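Long-range contacts in phosphotriesterase homology protein (Escherichia coli, PDB 1BF6), which hydrolyses carboxylic esters of phosphorylated glycerol, and also aromatic acetates and propionates, using two zinc ions per subunit: residues H11-I16 with D242-S247; A78-Y83 with V105-Q110; D190-I195 with H226-R231; R236-M241 with R283-Q288. All blocks are in the same frame, centred on the assembly; numbering follows the deposited sequence.

Interaction 1: H11-I16 with D242-S247; sequences HEHLHI and DITRRS. With ZN (zinc ion), chain C; SO4 (sulfate ion), chain F.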
loop_
_atom_site.group_PDB
_atom_site.type_symbol
_atom_site.label_atom_id
_atom_site.label_comp_id
_atom_site.label_asym_id
_atom_site.label_seq_id
_atom_site.Cartn_x
_atom_site.Cartn_y
_atom_site.Cartn_z
ATOM N N HIS A 11 2.871 -2.055 1.072
ATOM C CA HIS A 11 2.490 -0.642 0.940
ATOM C C HIS A 11 3.638 0.286 1.296
ATOM O O HIS A 11 3.856 0.586 2.469
ATOM C CB HIS A 11 1.315 -0.344 1.864
ATOM C CG HIS A 11 0.722 1.017 1.665
ATOM N ND1 HIS A 11 -0.572 1.233 1.230
ATOM C CD2 HIS A 11 1.271 2.250 1.827
ATOM C CE1 HIS A 11 -0.775 2.548 1.144
ATOM N NE2 HIS A 11 0.311 3.202 1.495
ATOM N N GLU A 12 4.328 0.772 0.276
ATOM C CA GLU A 12 5.464 1.658 0.468
ATOM C C GLU A 12 5.523 2.763 -0.573
ATOM O O GLU A 12 4.809 2.743 -1.581
ATOM C CB GLU A 12 6.769 0.862 0.354
ATOM C CG GLU A 12 6.939 -0.250 1.374
ATOM C CD GLU A 12 6.904 0.246 2.799
ATOM O OE1 GLU A 12 7.236 1.425 3.051
ATOM O OE2 GLU A 12 6.540 -0.550 3.682
ATOM N N HIS A 13 6.394 3.731 -0.312
ATOM C CA HIS A 13 6.647 4.816 -1.235
ATOM C C HIS A 13 8.146 4.885 -1.392
ATOM O O HIS A 13 8.858 4.878 -0.390
ATOM C CB HIS A 13 6.142 6.145 -0.682
ATOM C CG HIS A 13 4.663 6.195 -0.535
ATOM N ND1 HIS A 13 3.797 6.441 -1.577
ATOM C CD2 HIS A 13 3.885 5.924 0.539
ATOM C CE1 HIS A 13 2.556 6.305 -1.120
ATOM N NE2 HIS A 13 2.566 5.993 0.156
ATOM N N LEU A 14 8.619 4.847 -2.635
ATOM C CA LEU A 14 10.044 4.961 -2.939
ATOM C C LEU A 14 10.309 6.373 -3.455
ATOM O O LEU A 14 11.390 6.936 -3.254
ATOM C CB LEU A 14 10.464 3.922 -3.974
ATOM C CG LEU A 14 10.253 2.491 -3.475
ATOM C CD1 LEU A 14 10.816 1.524 -4.496
ATOM C CD2 LEU A 14 10.938 2.313 -2.129
ATOM N N HIS A 15 9.328 6.918 -4.173
ATOM C CA HIS A 15 9.425 8.269 -4.675
ATOM C C HIS A 15 8.046 8.898 -4.630
ATOM O O HIS A 15 7.166 8.575 -5.431
ATOM C CB HIS A 15 9.992 8.345 -6.090
ATOM C CG HIS A 15 10.131 9.749 -6.592
ATOM N ND1 HIS A 15 9.046 10.574 -6.797
ATOM C CD2 HIS A 15 11.226 10.487 -6.895
ATOM C CE1 HIS A 15 9.465 11.760 -7.205
ATOM N NE2 HIS A 15 10.784 11.733 -7.274
ATOM N N ILE A 16 7.866 9.765 -3.645
ATOM C CA ILE A 16 6.616 10.470 -3.451
ATOM C C ILE A 16 6.962 11.915 -3.157
ATOM O O ILE A 16 8.011 12.203 -2.569
ATOM C CB ILE A 16 5.777 9.860 -2.294
ATOM C CG1 ILE A 16 4.473 10.638 -2.124
ATOM C CG2 ILE A 16 6.580 9.825 -0.988
ATOM C CD1 ILE A 16 3.498 10.013 -1.156
ATOM N N ASP A 242 4.777 1.819 5.213
ATOM C CA ASP A 242 4.226 3.019 4.577
ATOM C C ASP A 242 5.183 4.215 4.766
ATOM O O ASP A 242 4.771 5.268 5.285
ATOM C CB ASP A 242 2.837 3.366 5.124
ATOM C CG ASP A 242 2.165 4.494 4.350
ATOM O OD1 ASP A 242 2.591 4.776 3.207
ATOM O OD2 ASP A 242 1.239 5.103 4.896
ATOM N N ILE A 243 6.459 4.021 4.406
ATOM C CA ILE A 243 7.471 5.086 4.496
ATOM C C ILE A 243 7.026 6.204 3.536
ATOM O O ILE A 243 6.677 5.933 2.378
ATOM C CB ILE A 243 8.883 4.581 4.097
ATOM C CG1 ILE A 243 9.383 3.529 5.099
ATOM C CG2 ILE A 243 9.860 5.737 3.989
ATOM C CD1 ILE A 243 9.432 4.009 6.534
ATOM N N THR A 244 7.034 7.443 4.030
ATOM C CA THR A 244 6.591 8.600 3.249
ATOM C C THR A 244 7.473 9.850 3.380
ATOM O O THR A 244 7.347 10.773 2.580
ATOM C CB THR A 244 5.162 9.034 3.678
ATOM O OG1 THR A 244 5.161 9.371 5.072
ATOM C CG2 THR A 244 4.130 7.928 3.443
ATOM N N ARG A 245 8.364 9.874 4.372
ATOM C CA ARG A 245 9.217 11.041 4.620
ATOM C C ARG A 245 10.707 10.775 4.643
ATOM O O ARG A 245 11.146 9.668 4.942
ATOM C CB ARG A 245 8.840 11.658 5.963
ATOM C CG ARG A 245 7.419 12.166 6.034
ATOM C CD ARG A 245 7.077 12.523 7.455
ATOM N NE ARG A 245 5.810 13.238 7.548
ATOM C CZ ARG A 245 5.694 14.479 8.011
ATOM N NH1 ARG A 245 6.775 15.146 8.413
ATOM N NH2 ARG A 245 4.492 15.036 8.124
ATOM N N ARG A 246 11.488 11.807 4.338
ATOM C CA ARG A 246 12.950 11.700 4.364
ATOM C C ARG A 246 13.398 11.349 5.795
ATOM O O ARG A 246 14.324 10.560 5.985
ATOM C CB ARG A 246 13.600 13.025 3.941
ATOM C CG ARG A 246 13.333 13.429 2.502
ATOM C CD ARG A 246 13.910 14.812 2.210
ATOM N NE ARG A 246 14.011 15.094 0.777
ATOM C CZ ARG A 246 14.804 16.026 0.251
ATOM N NH1 ARG A 246 15.570 16.773 1.040
ATOM N NH2 ARG A 246 14.840 16.211 -1.061
ATOM N N SER A 247 12.694 11.894 6.786
ATOM C CA SER A 247 13.023 11.653 8.188
ATOM C C SER A 247 12.793 10.206 8.631
ATOM O O SER A 247 13.192 9.815 9.730
ATOM C CB SER A 247 12.289 12.642 9.110
ATOM O OG SER A 247 10.880 12.528 9.037
HETATM ZN ZN ZN C . 0.987 5.376 1.503
HETATM S S SO4 F . 2.824 10.494 7.754
HETATM O O1 SO4 F . 2.862 11.731 8.530
HETATM O O2 SO4 F . 3.164 10.808 6.301
HETATM O O3 SO4 F . 3.856 9.440 8.245
HETATM O O4 SO4 F . 1.444 9.856 7.891
#
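His-11, His-13 and Asp-242 meet at one zinc ion. NE2 of His-11 lies 2.3 Å from the zinc and NE2 of His-13 2.2 Å. OD1 of Asp-242 binds it at 2.4 Å, and Glu-124 adds an oxygen. The Asp-242 carboxylate runs alongside both rings. It is turned 80° against the His-11 ring and 44° against His-13. ND1 of His-13 is hydrogen-bonded to Thr-54.

Hydrogen bonds also join the two segments near the metal. Ile-243 N gives a nearly straight bond of 3.0 Å to OE1 of Glu-12, on the syn side, tilted 26° from the carboxylate plane. Asp-242 N bonds weakly to O of His-11. OE2 of Glu-12 is gripped from Ser-240 and Met-241.

Apolar contact is slight: CG2 of Thr-244 is 3.5 Å from CD2 of His-13. OG1 of Thr-244 bonds O2 of a sulfate, probably from the crystallisation liquor, at 2.8 Å.

The paired histidines at the end of the first barrel strand and the aspartate after the last mark the binuclear metal centre of the phosphotriesterase family.

Interaction 2: A78-Y83 with V105-Q110; sequences ACTGYY and VDEIEQ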
loop_
_atom_site.group_PDB
_atom_site.type_symbol
_atom_site.label_atom_id
_atom_site.label_comp_id
_atom_site.label_asym_id
_atom_site.label_seq_id
_atom_site.Cartn_x
_atom_site.Cartn_y
_atom_site.Cartn_z
ATOM N N ALA A 78 4.603 -0.778 -9.505
ATOM C CA ALA A 78 4.049 0.575 -9.567
ATOM C C ALA A 78 2.510 0.584 -9.557
ATOM O O ALA A 78 1.875 -0.437 -9.827
ATOM C CB ALA A 78 4.586 1.288 -10.807
ATOM N N CYS A 79 1.912 1.731 -9.232
ATOM C CA CYS A 79 0.449 1.832 -9.188
ATOM C C CYS A 79 -0.147 2.939 -10.065
ATOM O O CYS A 79 0.572 3.754 -10.657
ATOM C CB CYS A 79 -0.024 2.053 -7.750
ATOM S SG CYS A 79 0.339 3.712 -7.068
ATOM N N THR A 80 -1.473 2.923 -10.164
ATOM C CA THR A 80 -2.231 3.936 -10.908
ATOM C C THR A 80 -3.485 4.260 -10.104
ATOM O O THR A 80 -4.077 3.374 -9.475
ATOM C CB THR A 80 -2.653 3.469 -12.346
ATOM O OG1 THR A 80 -3.404 4.525 -12.969
ATOM C CG2 THR A 80 -3.523 2.214 -12.302
ATOM N N GLY A 81 -3.876 5.535 -10.085
ATOM C CA GLY A 81 -5.078 5.912 -9.359
ATOM C C GLY A 81 -5.092 7.363 -8.916
ATOM O O GLY A 81 -4.337 8.184 -9.436
ATOM N N TYR A 82 -6.007 7.678 -8.011
ATOM C CA TYR A 82 -6.130 9.018 -7.435
ATOM C C TYR A 82 -6.190 8.842 -5.918
ATOM O O TYR A 82 -6.826 7.911 -5.408
ATOM C CB TYR A 82 -7.349 9.765 -7.992
ATOM C CG TYR A 82 -7.093 10.339 -9.376
ATOM C CD1 TYR A 82 -7.329 9.577 -10.528
ATOM C CD2 TYR A 82 -6.577 11.632 -9.535
ATOM C CE1 TYR A 82 -7.051 10.085 -11.796
ATOM C CE2 TYR A 82 -6.299 12.154 -10.800
ATOM C CZ TYR A 82 -6.535 11.374 -11.929
ATOM O OH TYR A 82 -6.210 11.863 -13.177
ATOM N N TYR A 83 -5.527 9.753 -5.210
ATOM C CA TYR A 83 -5.378 9.704 -3.755
ATOM C C TYR A 83 -6.600 9.900 -2.853
ATOM O O TYR A 83 -7.226 8.930 -2.444
ATOM C CB TYR A 83 -4.230 10.639 -3.377
ATOM C CG TYR A 83 -3.678 10.472 -1.977
ATOM C CD1 TYR A 83 -3.786 9.265 -1.292
ATOM C CD2 TYR A 83 -3.050 11.543 -1.341
ATOM C CE1 TYR A 83 -3.285 9.132 -0.004
ATOM C CE2 TYR A 83 -2.543 11.422 -0.065
ATOM C CZ TYR A 83 -2.666 10.220 0.605
ATOM O OH TYR A 83 -2.195 10.138 1.892
ATOM N N VAL A 105 -6.661 2.316 -16.822
ATOM C CA VAL A 105 -6.459 1.173 -17.716
ATOM C C VAL A 105 -5.216 1.352 -18.601
ATOM O O VAL A 105 -4.433 0.417 -18.752
ATOM C CB VAL A 105 -7.729 0.901 -18.611
ATOM C CG1 VAL A 105 -7.402 -0.133 -19.695
ATOM C CG2 VAL A 105 -8.896 0.426 -17.752
ATOM N N ASP A 106 -5.000 2.552 -19.155
ATOM C CA ASP A 106 -3.841 2.793 -20.008
ATOM C C ASP A 106 -2.524 2.797 -19.225
ATOM O O ASP A 106 -1.471 2.502 -19.777
ATOM C CB ASP A 106 -3.976 4.110 -20.770
ATOM C CG ASP A 106 -5.085 4.082 -21.829
ATOM O OD1 ASP A 106 -5.707 3.024 -22.073
ATOM O OD2 ASP A 106 -5.338 5.153 -22.410
ATOM N N GLU A 107 -2.578 3.198 -17.964
ATOM C CA GLU A 107 -1.368 3.211 -17.152
ATOM C C GLU A 107 -0.958 1.766 -16.861
ATOM O O GLU A 107 0.234 1.464 -16.762
ATOM C CB GLU A 107 -1.567 4.027 -15.872
ATOM C CG GLU A 107 -1.573 5.545 -16.145
ATOM C CD GLU A 107 -1.088 6.392 -14.965
ATOM O OE1 GLU A 107 -1.436 6.089 -13.806
ATOM O OE2 GLU A 107 -0.379 7.385 -15.220
ATOM N N ILE A 108 -1.957 0.882 -16.810
ATOM C CA ILE A 108 -1.762 -0.552 -16.574
ATOM C C ILE A 108 -1.309 -1.263 -17.854
ATOM O O ILE A 108 -0.379 -2.075 -17.828
ATOM C CB ILE A 108 -3.081 -1.208 -16.082
ATOM C CG1 ILE A 108 -3.338 -0.845 -14.627
ATOM C CG2 ILE A 108 -3.079 -2.727 -16.311
ATOM C CD1 ILE A 108 -4.726 -1.194 -14.153
ATOM N N GLU A 109 -1.932 -0.900 -18.981
ATOM C CA GLU A 109 -1.666 -1.525 -20.274
ATOM C C GLU A 109 -0.527 -0.981 -21.115
ATOM O O GLU A 109 0.195 -1.755 -21.729
ATOM C CB GLU A 109 -2.949 -1.561 -21.142
ATOM C CG GLU A 109 -4.173 -2.184 -20.482
ATOM C CD GLU A 109 -4.138 -3.707 -20.456
ATOM O OE1 GLU A 109 -3.042 -4.298 -20.477
ATOM O OE2 GLU A 109 -5.222 -4.323 -20.419
ATOM N N GLN A 110 -0.376 0.342 -21.177
ATOM C CA GLN A 110 0.676 0.940 -21.998
ATOM C C GLN A 110 1.937 1.375 -21.250
ATOM O O GLN A 110 3.049 1.157 -21.728
ATOM C CB GLN A 110 0.136 2.142 -22.779
ATOM C CG GLN A 110 -1.190 1.911 -23.494
ATOM C CD GLN A 110 -1.187 0.675 -24.374
ATOM O OE1 GLN A 110 -0.228 0.412 -25.114
ATOM N NE2 GLN A 110 -2.263 -0.102 -24.291
HETATM O O HOH W 1 -2.010 7.470 -11.453
#
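Thr-80 and Glu-107 join a barrel strand to the helix outside it. OG1 of Thr-80 donates to OE1 of Glu-107 over 2.6 Å. The carboxylate oxygen uses its anti lone pair, the one facing away from OE2. Thr-80 has OG1 anti to its backbone N (chi1 179°), which aims the hydroxyl at the helix. Its methyl CG2 then takes the crowded position between backbone N and carbonyl carbon. There it packs on CG1 of Ile-108 at 3.8 Å, the two side chains lying nearly perpendicular. The Glu-107 chain is extended beyond CG (chi2 -152°) and carries its carboxylate to the threonine hydroxyl.

A water lies 2.8 Å from OE1 of Glu-107 and accepts from N of Gly-81 at 3.0 Å. OE2 of Glu-107 forms a salt bridge with Arg-60, which also bonds O of Cys-79. The buried carboxylate is thus held at both oxygens. A valine in place of the threonine would probably leave OE1 of Glu-107 without its hydroxyl mate and the carboxylate less firmly placed.

The axes of strand 78-80 and helix 105-109 run 8.3 Å apart at 157°, nearly antiparallel. This is the beta-alpha unit of a TIM barrel. The chain goes on from the helix to strand 122-126, which pairs beside Thr-80.

Interaction 3: D190-I195 with H226-R231; sequences DNLDNI and HALRDR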
loop_
_atom_site.group_PDB
_atom_site.type_symbol
_atom_site.label_atom_id
_atom_site.label_comp_id
_atom_site.label_asym_id
_atom_site.label_seq_id
_atom_site.Cartn_x
_atom_site.Cartn_y
_atom_site.Cartn_z
ATOM N N ASP A 190 -7.641 0.693 17.667
ATOM C CA ASP A 190 -8.196 -0.608 18.037
ATOM C C ASP A 190 -9.281 -0.748 16.979
ATOM O O ASP A 190 -10.276 -0.025 17.000
ATOM C CB ASP A 190 -8.799 -0.572 19.454
ATOM C CG ASP A 190 -7.731 -0.430 20.562
ATOM O OD1 ASP A 190 -6.525 -0.542 20.266
ATOM O OD2 ASP A 190 -8.104 -0.210 21.739
ATOM N N ASN A 191 -9.058 -1.660 16.041
ATOM C CA ASN A 191 -9.947 -1.818 14.895
ATOM C C ASN A 191 -10.337 -3.279 14.607
ATOM O O ASN A 191 -10.710 -3.614 13.480
ATOM C CB ASN A 191 -9.172 -1.224 13.702
ATOM C CG ASN A 191 -10.058 -0.832 12.522
ATOM O OD1 ASN A 191 -9.575 -0.765 11.392
ATOM N ND2 ASN A 191 -11.321 -0.517 12.781
ATOM N N LEU A 192 -10.303 -4.136 15.626
ATOM C CA LEU A 192 -10.615 -5.553 15.425
ATOM C C LEU A 192 -11.996 -5.857 14.844
ATOM O O LEU A 192 -12.110 -6.633 13.898
ATOM C CB LEU A 192 -10.394 -6.356 16.714
ATOM C CG LEU A 192 -10.309 -7.869 16.526
ATOM C CD1 LEU A 192 -9.206 -8.221 15.534
ATOM C CD2 LEU A 192 -10.057 -8.532 17.866
ATOM N N ASP A 193 -13.036 -5.225 15.377
ATOM C CA ASP A 193 -14.387 -5.484 14.885
ATOM C C ASP A 193 -14.492 -5.266 13.392
ATOM O O ASP A 193 -14.889 -6.175 12.665
ATOM C CB ASP A 193 -15.418 -4.646 15.630
ATOM C CG ASP A 193 -15.543 -5.053 17.082
ATOM O OD1 ASP A 193 -15.494 -6.274 17.369
ATOM O OD2 ASP A 193 -15.678 -4.155 17.940
ATOM N N ASN A 194 -14.068 -4.092 12.934
ATOM C CA ASN A 194 -14.111 -3.780 11.513
ATOM C C ASN A 194 -13.247 -4.741 10.698
ATOM O O ASN A 194 -13.647 -5.180 9.631
ATOM C CB ASN A 194 -13.636 -2.351 11.254
ATOM C CG ASN A 194 -14.660 -1.289 11.647
ATOM O OD1 ASN A 194 -14.314 -0.111 11.736
ATOM N ND2 ASN A 194 -15.910 -1.692 11.883
ATOM N N ILE A 195 -12.046 -5.042 11.190
ATOM C CA ILE A 195 -11.141 -5.935 10.476
ATOM C C ILE A 195 -11.755 -7.322 10.269
ATOM O O ILE A 195 -11.655 -7.886 9.181
ATOM C CB ILE A 195 -9.754 -6.031 11.192
ATOM C CG1 ILE A 195 -8.978 -4.728 10.997
ATOM C CG2 ILE A 195 -8.921 -7.186 10.634
ATOM C CD1 ILE A 195 -7.681 -4.685 11.755
ATOM N N HIS A 226 -2.261 -11.047 16.853
ATOM C CA HIS A 226 -2.509 -12.262 17.625
ATOM C C HIS A 226 -3.976 -12.676 17.560
ATOM O O HIS A 226 -4.286 -13.865 17.481
ATOM C CB HIS A 226 -2.080 -12.085 19.087
ATOM C CG HIS A 226 -0.629 -12.368 19.320
ATOM N ND1 HIS A 226 -0.166 -13.615 19.683
ATOM C CD2 HIS A 226 0.470 -11.590 19.167
ATOM C CE1 HIS A 226 1.153 -13.595 19.736
ATOM N NE2 HIS A 226 1.563 -12.379 19.426
ATOM N N ALA A 227 -4.877 -11.696 17.580
ATOM C CA ALA A 227 -6.317 -11.967 17.509
ATOM C C ALA A 227 -6.630 -12.657 16.176
ATOM O O ALA A 227 -7.420 -13.597 16.123
ATOM C CB ALA A 227 -7.114 -10.666 17.639
ATOM N N LEU A 228 -5.970 -12.208 15.116
ATOM C CA LEU A 228 -6.160 -12.776 13.784
ATOM C C LEU A 228 -5.556 -14.178 13.700
ATOM O O LEU A 228 -6.174 -15.102 13.175
ATOM C CB LEU A 228 -5.569 -11.842 12.722
ATOM C CG LEU A 228 -6.245 -10.458 12.749
ATOM C CD1 LEU A 228 -5.637 -9.557 11.685
ATOM C CD2 LEU A 228 -7.755 -10.588 12.572
ATOM N N ARG A 229 -4.368 -14.342 14.264
ATOM C CA ARG A 229 -3.714 -15.641 14.289
ATOM C C ARG A 229 -4.561 -16.652 15.084
ATOM O O ARG A 229 -4.730 -17.800 14.654
ATOM C CB ARG A 229 -2.333 -15.513 14.935
ATOM C CG ARG A 229 -1.600 -16.835 15.057
ATOM C CD ARG A 229 -0.292 -16.644 15.785
ATOM N NE ARG A 229 0.436 -17.898 15.899
ATOM C CZ ARG A 229 0.791 -18.446 17.052
ATOM N NH1 ARG A 229 0.482 -17.846 18.195
ATOM N NH2 ARG A 229 1.445 -19.597 17.059
ATOM N N ASP A 230 -5.111 -16.216 16.217
ATOM C CA ASP A 230 -5.932 -17.074 17.070
ATOM C C ASP A 230 -7.198 -17.563 16.370
ATOM O O ASP A 230 -7.755 -18.598 16.732
ATOM C CB ASP A 230 -6.360 -16.348 18.344
ATOM C CG ASP A 230 -5.194 -15.995 19.258
ATOM O OD1 ASP A 230 -4.141 -16.678 19.227
ATOM O OD2 ASP A 230 -5.351 -15.013 20.013
ATOM N N ARG A 231 -7.665 -16.799 15.390
ATOM C CA ARG A 231 -8.876 -17.147 14.653
ATOM C C ARG A 231 -8.580 -17.786 13.296
ATOM O O ARG A 231 -9.497 -18.023 12.491
ATOM C CB ARG A 231 -9.752 -15.899 14.485
ATOM C CG ARG A 231 -10.306 -15.369 15.791
ATOM C CD ARG A 231 -10.758 -13.926 15.647
ATOM N NE ARG A 231 -11.432 -13.422 16.843
ATOM C CZ ARG A 231 -10.829 -13.049 17.971
ATOM N NH1 ARG A 231 -9.506 -13.121 18.090
ATOM N NH2 ARG A 231 -11.558 -12.594 18.981
#
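Ala-227 O takes two bonds from Arg-231, while CB of Ala-227 packs against Leu-192 of the facing helix. NH1 of Arg-231 donates at 2.9 Å to O of Ala-227, which lies close to the guanidinium plane. N of Arg-231 adds a weak backbone bond to the same oxygen. The arginine side chain thus folds back over the end of its helix.

The contact itself is apolar. Leu-192 has CG anti to the backbone N (chi1 -164°), and its branched end reaches across to the other helix. CD2 of Leu-192 rests 3.6 Å from CB of Ala-227. CD1 of Leu-192 also touches CB of Ala-227 and reaches CD2 of Leu-228 at 4.1 Å. The two leucine side chains run antiparallel, one beside the other. Deeper in, CG2 of Ile-195 meets CD2 of Leu-228 at 4.1 Å.

The start of helix 192-200 is thereby packed against the end of helix 218-230. Beneath them runs strand 204-207, where Phe-207 touches both Ile-195 and Leu-228. Leu-196 and Ile-199 of helix 192-200 cover Leu-228 further.

Interaction 4: R236-M241 with R283-Q288; sequences RVMLSM and RENPSQ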
loop_
_atom_site.group_PDB
_atom_site.type_symbol
_atom_site.label_atom_id
_atom_site.label_comp_id
_atom_site.label_asym_id
_atom_site.label_seq_id
_atom_site.Cartn_x
_atom_site.Cartn_y
_atom_site.Cartn_z
ATOM N N ARG A 236 -5.200 -13.612 5.322
ATOM C CA ARG A 236 -5.835 -12.406 4.771
ATOM C C ARG A 236 -5.146 -11.114 5.222
ATOM O O ARG A 236 -5.606 -10.016 4.903
ATOM C CB ARG A 236 -7.326 -12.351 5.139
ATOM C CG ARG A 236 -8.198 -13.315 4.344
ATOM C CD ARG A 236 -8.044 -13.087 2.850
ATOM N NE ARG A 236 -8.854 -14.034 2.089
ATOM C CZ ARG A 236 -8.407 -15.178 1.572
ATOM N NH1 ARG A 236 -7.136 -15.544 1.711
ATOM N NH2 ARG A 236 -9.257 -16.001 0.970
ATOM N N VAL A 237 -4.013 -11.260 5.916
ATOM C CA VAL A 237 -3.252 -10.127 6.448
ATOM C C VAL A 237 -1.911 -9.902 5.757
ATOM O O VAL A 237 -1.150 -10.850 5.524
ATOM C CB VAL A 237 -2.979 -10.308 7.974
ATOM C CG1 VAL A 237 -2.180 -9.129 8.524
ATOM C CG2 VAL A 237 -4.267 -10.444 8.729
ATOM N N MET A 238 -1.653 -8.649 5.380
ATOM C CA MET A 238 -0.386 -8.268 4.775
ATOM C C MET A 238 0.222 -7.121 5.604
ATOM O O MET A 238 -0.495 -6.451 6.364
ATOM C CB MET A 238 -0.530 -7.949 3.291
ATOM C CG MET A 238 -0.914 -9.200 2.488
ATOM S SD MET A 238 -0.780 -9.042 0.713
ATOM C CE MET A 238 -2.177 -7.971 0.376
ATOM N N LEU A 239 1.535 -6.925 5.472
ATOM C CA LEU A 239 2.266 -5.946 6.286
ATOM C C LEU A 239 3.148 -4.972 5.528
ATOM O O LEU A 239 3.619 -5.269 4.431
ATOM C CB LEU A 239 3.176 -6.708 7.274
ATOM C CG LEU A 239 2.600 -7.877 8.092
ATOM C CD1 LEU A 239 3.737 -8.587 8.837
ATOM C CD2 LEU A 239 1.556 -7.404 9.068
ATOM N N SER A 240 3.407 -3.821 6.164
ATOM C CA SER A 240 4.283 -2.787 5.611
ATOM C C SER A 240 4.561 -1.642 6.609
ATOM O O SER A 240 4.035 -1.639 7.724
ATOM C CB SER A 240 3.727 -2.229 4.290
ATOM O OG SER A 240 4.672 -2.407 3.241
ATOM N N MET A 241 5.388 -0.689 6.180
ATOM C CA MET A 241 5.788 0.477 6.985
ATOM C C MET A 241 5.157 1.794 6.492
ATOM O O MET A 241 5.044 2.774 7.245
ATOM C CB MET A 241 7.314 0.650 6.909
ATOM C CG MET A 241 8.142 -0.571 7.309
ATOM S SD MET A 241 7.902 -0.966 9.010
ATOM C CE MET A 241 8.680 0.455 9.769
ATOM N N ARG A 283 5.249 -13.542 2.606
ATOM C CA ARG A 283 5.549 -14.179 1.332
ATOM C C ARG A 283 4.342 -14.810 0.643
ATOM O O ARG A 283 4.066 -14.503 -0.517
ATOM C CB ARG A 283 6.661 -15.232 1.494
ATOM C CG ARG A 283 7.060 -15.948 0.194
ATOM C CD ARG A 283 7.757 -17.285 0.465
ATOM N NE ARG A 283 8.976 -17.086 1.243
ATOM C CZ ARG A 283 9.323 -17.775 2.333
ATOM N NH1 ARG A 283 8.554 -18.753 2.808
ATOM N NH2 ARG A 283 10.429 -17.434 2.989
ATOM N N GLU A 284 3.626 -15.684 1.349
ATOM C CA GLU A 284 2.489 -16.379 0.754
ATOM C C GLU A 284 1.384 -15.449 0.275
ATOM O O GLU A 284 1.053 -15.427 -0.915
ATOM C CB GLU A 284 1.917 -17.413 1.715
ATOM C CG GLU A 284 2.900 -18.516 2.079
ATOM C CD GLU A 284 2.229 -19.711 2.751
ATOM O OE1 GLU A 284 0.984 -19.854 2.644
ATOM O OE2 GLU A 284 2.954 -20.517 3.379
ATOM N N ASN A 285 0.847 -14.662 1.195
ATOM C CA ASN A 285 -0.229 -13.727 0.871
ATOM C C ASN A 285 0.058 -12.810 -0.322
ATOM O O ASN A 285 -0.737 -12.755 -1.253
ATOM C CB ASN A 285 -0.651 -12.912 2.110
ATOM C CG ASN A 285 -1.386 -13.748 3.138
ATOM O OD1 ASN A 285 -1.673 -14.925 2.915
ATOM N ND2 ASN A 285 -1.695 -13.145 4.273
ATOM N N PRO A 286 1.200 -12.096 -0.325
ATOM C CA PRO A 286 1.521 -11.205 -1.448
ATOM C C PRO A 286 1.634 -11.944 -2.784
ATOM O O PRO A 286 1.178 -11.449 -3.822
ATOM C CB PRO A 286 2.871 -10.620 -1.044
ATOM C CG PRO A 286 2.802 -10.593 0.438
ATOM C CD PRO A 286 2.185 -11.933 0.764
ATOM N N SER A 287 2.284 -13.108 -2.760
ATOM C CA SER A 287 2.447 -13.917 -3.965
ATOM C C SER A 287 1.084 -14.302 -4.549
ATOM O O SER A 287 0.919 -14.319 -5.760
ATOM C CB SER A 287 3.254 -15.179 -3.657
ATOM O OG SER A 287 4.573 -14.845 -3.249
ATOM N N GLN A 288 0.114 -14.577 -3.681
ATOM C CA GLN A 288 -1.231 -14.954 -4.112
ATOM C C GLN A 288 -2.056 -13.741 -4.542
ATOM O O GLN A 288 -2.845 -13.825 -5.489
ATOM C CB GLN A 288 -1.977 -15.677 -2.980
ATOM C CG GLN A 288 -1.270 -16.922 -2.437
ATOM C CD GLN A 288 -1.935 -17.511 -1.187
ATOM O OE1 GLN A 288 -2.724 -16.847 -0.502
ATOM N NE2 GLN A 288 -1.597 -18.763 -0.878
#
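The amide of Asn-285 meets O of Val-237 at its edge. ND2 of Asn-285 donates to this oxygen over 2.7 Å, and the oxygen lies almost in the amide plane. The donor stands above the carbonyl plane of Val-237, 38° out of it. ND2 also bonds O of Leu-234, just ahead of the strand segment.

Nearer the backbone, CB of Asn-285 touches CG of Met-238 at 3.7 Å. The methionine has CG anti to its carbonyl carbon (chi1 -66°) and runs extended at chi2 (-168°), which brings SD to Pro-286. SD of Met-238 is 3.8 Å from N of Pro-286 and 3.9 Å from CG of the same ring. Ala-10 and Phe-289 also touch Met-238.

The axes of strand 237-239 and helix 283-288 pass 8.1 Å apart. The helix crosses the strand at about a right angle. N of Pro-286 has no bond to the turn before, and the helix is kinked there.

A leucine in place of Asn-285 is likely to leave the carbonyls of Val-237 and Leu-234 without this donor. The amide nitrogen thus bonds two backbone carbonyls at and just before the strand's start; the rest of the contact is chiefly apolar.

How the interactions relate
All four contacts belong to one barrel. Interaction 1 holds the zinc site itself. Interaction 4 continues it directly, since residues 236-241 run into 242-247. Glu-12 also links the two, from the end of the first strand, 7-12, to the loop just after strand 237-239. Arg-283, in interaction 4, belongs to a glucose-binding site. Interactions 3 and 4 touch where Leu-228 CD1 packs 3.4 Å from Val-237 CG2. Interaction 2 shares a sheet with interaction 1, their centres about 19 Å apart, and the side chain of Cys-79 is about 9 Å from a zinc. Interactions 2 and 3 lie on opposite sides of the chain's centre, about 32 Å apart between centres.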